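PDB 2PNW: membrane-bound lytic murein transglycosylase from Agrobacterium tumefaciens, which probably cleaves the glycosidic bonds of peptidoglycan as a lytic transglycosylase of the MltA family, forming 1,6-anhydro-muramic acid ends. Local coordinates for residues P18-D23 / F78-S83. Numbering follows the deposited sequence.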
loop_
_atom_site.group_PDB
_atom_site.type_symbol
_atom_site.label_atom_id
_atom_site.label_comp_id
_atom_site.label_asym_id
_atom_site.label_seq_id
_atom_site.Cartn_x
_atom_site.Cartn_y
_atom_site.Cartn_z
ATOM N N PRO A 18 3.243 -16.040 -18.680
ATOM C CA PRO A 18 2.724 -17.345 -18.274
ATOM C C PRO A 18 1.370 -17.220 -17.588
ATOM O O PRO A 18 1.215 -16.433 -16.641
ATOM C CB PRO A 18 3.787 -17.863 -17.303
ATOM C CG PRO A 18 5.032 -17.096 -17.656
ATOM C CD PRO A 18 4.515 -15.729 -18.001
ATOM N N GLY A 19 0.394 -17.960 -18.103
ATOM C CA GLY A 19 -0.953 -17.955 -17.573
ATOM C C GLY A 19 -1.828 -16.801 -18.042
ATOM O O GLY A 19 -2.966 -16.710 -17.623
ATOM N N TRP A 20 -1.301 -15.932 -18.905
ATOM C CA TRP A 20 -2.081 -14.812 -19.469
ATOM C C TRP A 20 -3.418 -15.304 -20.007
ATOM O O TRP A 20 -4.484 -14.787 -19.650
ATOM C CB TRP A 20 -1.295 -14.082 -20.579
ATOM C CG TRP A 20 -2.130 -13.076 -21.330
ATOM C CD1 TRP A 20 -2.679 -13.218 -22.576
ATOM C CD2 TRP A 20 -2.540 -11.792 -20.857
ATOM N NE1 TRP A 20 -3.388 -12.085 -22.916
ATOM C CE2 TRP A 20 -3.324 -11.199 -21.871
ATOM C CE3 TRP A 20 -2.302 -11.076 -19.675
ATOM C CZ2 TRP A 20 -3.886 -9.923 -21.737
ATOM C CZ3 TRP A 20 -2.856 -9.795 -19.545
ATOM C CH2 TRP A 20 -3.640 -9.239 -20.571
ATOM N N GLY A 21 -3.361 -16.331 -20.851
ATOM C CA GLY A 21 -4.555 -16.905 -21.453
ATOM C C GLY A 21 -5.620 -17.404 -20.495
ATOM O O GLY A 21 -6.787 -17.576 -20.886
ATOM N N GLN A 22 -5.235 -17.655 -19.248
ATOM C CA GLN A 22 -6.176 -18.174 -18.263
ATOM C C GLN A 22 -6.691 -17.102 -17.284
ATOM O O GLN A 22 -7.545 -17.388 -16.440
ATOM C CB GLN A 22 -5.548 -19.349 -17.497
ATOM C CG GLN A 22 -5.378 -20.636 -18.353
ATOM C CD GLN A 22 -4.462 -20.432 -19.545
ATOM O OE1 GLN A 22 -3.283 -20.109 -19.386
ATOM N NE2 GLN A 22 -5.002 -20.616 -20.755
ATOM N N ASP A 23 -6.169 -15.880 -17.394
ATOM C CA ASP A 23 -6.556 -14.801 -16.471
ATOM C C ASP A 23 -7.845 -14.118 -16.919
ATOM O O ASP A 23 -8.096 -13.965 -18.117
ATOM C CB ASP A 23 -5.419 -13.773 -16.340
ATOM C CG ASP A 23 -5.635 -12.793 -15.175
ATOM O OD1 ASP A 23 -6.145 -13.209 -14.103
ATOM O OD2 ASP A 23 -5.285 -11.607 -15.340
ATOM N N PHE A 78 -8.731 -6.521 -25.096
ATOM C CA PHE A 78 -8.538 -5.097 -24.912
ATOM C C PHE A 78 -7.059 -4.754 -24.697
ATOM O O PHE A 78 -6.513 -3.847 -25.353
ATOM C CB PHE A 78 -9.339 -4.579 -23.712
ATOM C CG PHE A 78 -8.997 -3.159 -23.361
ATOM C CD1 PHE A 78 -9.494 -2.111 -24.132
ATOM C CD2 PHE A 78 -8.145 -2.871 -22.279
ATOM C CE1 PHE A 78 -9.141 -0.769 -23.849
ATOM C CE2 PHE A 78 -7.782 -1.560 -21.992
ATOM C CZ PHE A 78 -8.287 -0.497 -22.777
ATOM N N PHE A 79 -6.419 -5.458 -23.768
ATOM C CA PHE A 79 -5.011 -5.181 -23.439
ATOM C C PHE A 79 -4.062 -5.547 -24.576
ATOM O O PHE A 79 -3.106 -4.809 -24.852
ATOM C CB PHE A 79 -4.596 -5.852 -22.113
ATOM C CG PHE A 79 -5.275 -5.246 -20.914
ATOM C CD1 PHE A 79 -4.863 -4.004 -20.413
ATOM C CD2 PHE A 79 -6.368 -5.875 -20.331
ATOM C CE1 PHE A 79 -5.519 -3.411 -19.321
ATOM C CE2 PHE A 79 -7.036 -5.279 -19.246
ATOM C CZ PHE A 79 -6.610 -4.048 -18.752
ATOM N N GLU A 80 -4.318 -6.684 -25.218
ATOM C CA GLU A 80 -3.517 -7.116 -26.384
ATOM C C GLU A 80 -3.530 -6.117 -27.523
ATOM O O GLU A 80 -2.511 -5.916 -28.156
ATOM C CB GLU A 80 -3.969 -8.493 -26.883
ATOM C CG GLU A 80 -3.878 -9.547 -25.796
ATOM C CD GLU A 80 -3.977 -10.962 -26.315
ATOM O OE1 GLU A 80 -3.497 -11.208 -27.451
ATOM O OE2 GLU A 80 -4.521 -11.822 -25.572
ATOM N N THR A 81 -4.671 -5.474 -27.754
ATOM C CA THR A 81 -4.833 -4.471 -28.795
ATOM C C THR A 81 -4.198 -3.125 -28.422
ATOM O O THR A 81 -3.606 -2.455 -29.280
ATOM C CB THR A 81 -6.338 -4.269 -29.123
ATOM O OG1 THR A 81 -6.873 -5.480 -29.647
ATOM C CG2 THR A 81 -6.571 -3.143 -30.149
ATOM N N ASN A 82 -4.299 -2.749 -27.147
ATOM C CA ASN A 82 -4.071 -1.364 -26.736
ATOM C C ASN A 82 -2.854 -1.125 -25.838
ATOM O O ASN A 82 -2.554 0.020 -25.460
ATOM C CB ASN A 82 -5.349 -0.818 -26.091
ATOM C CG ASN A 82 -6.485 -0.711 -27.076
ATOM O OD1 ASN A 82 -6.356 -0.054 -28.117
ATOM N ND2 ASN A 82 -7.602 -1.375 -26.773
ATOM N N SER A 83 -2.134 -2.198 -25.523
ATOM C CA SER A 83 -0.927 -2.071 -24.715
ATOM C C SER A 83 0.172 -3.025 -25.189
ATOM O O SER A 83 -0.092 -3.986 -25.930
ATOM C CB SER A 83 -1.247 -2.304 -23.239
ATOM O OG SER A 83 -1.581 -3.668 -22.986
#
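W20, from the loop before helix 28-39, meets E80 and F79 on the last turn of helix 72-82. Its NE1 donates to OE2 of E80 at 2.9 Å, nearly straight at 169°. The oxygen lies almost in the indole plane, yet the N-H reaches it from above the carboxylate, 48° out of that plane. E80 gets there by running extended beyond CG, its chain antiparallel to the indole and its carboxylate plane turned well away from the ring plane. Further along the same ring edge, CH2 of W20 rests 3.8 Å from CB of F79, an apolar touch.

CB of W20 points at the helix, and CG anti to the backbone N (chi1 171°) carries the long indole outward; the CA atoms of W20 and E80 remain 10.4 Å apart. The 3-10 turn is closed by D23 N bonding to W20 O, and F14 meets the indole with its ring. On the helix, S83 N and OG grip F79 O from opposite faces of its plane, where strand 83-89 begins. L319 of strand 316-324, in the 3D domain (double-psi beta-barrel clan), touches both W20 and F79, so loop and helix meet against that strand.

The buried indole N-H is thus satisfied by a partly exposed carboxylate, a directional bond that, with the contact to F79 CB, restrains the ring's rotation and probably favours the ionised glutamate.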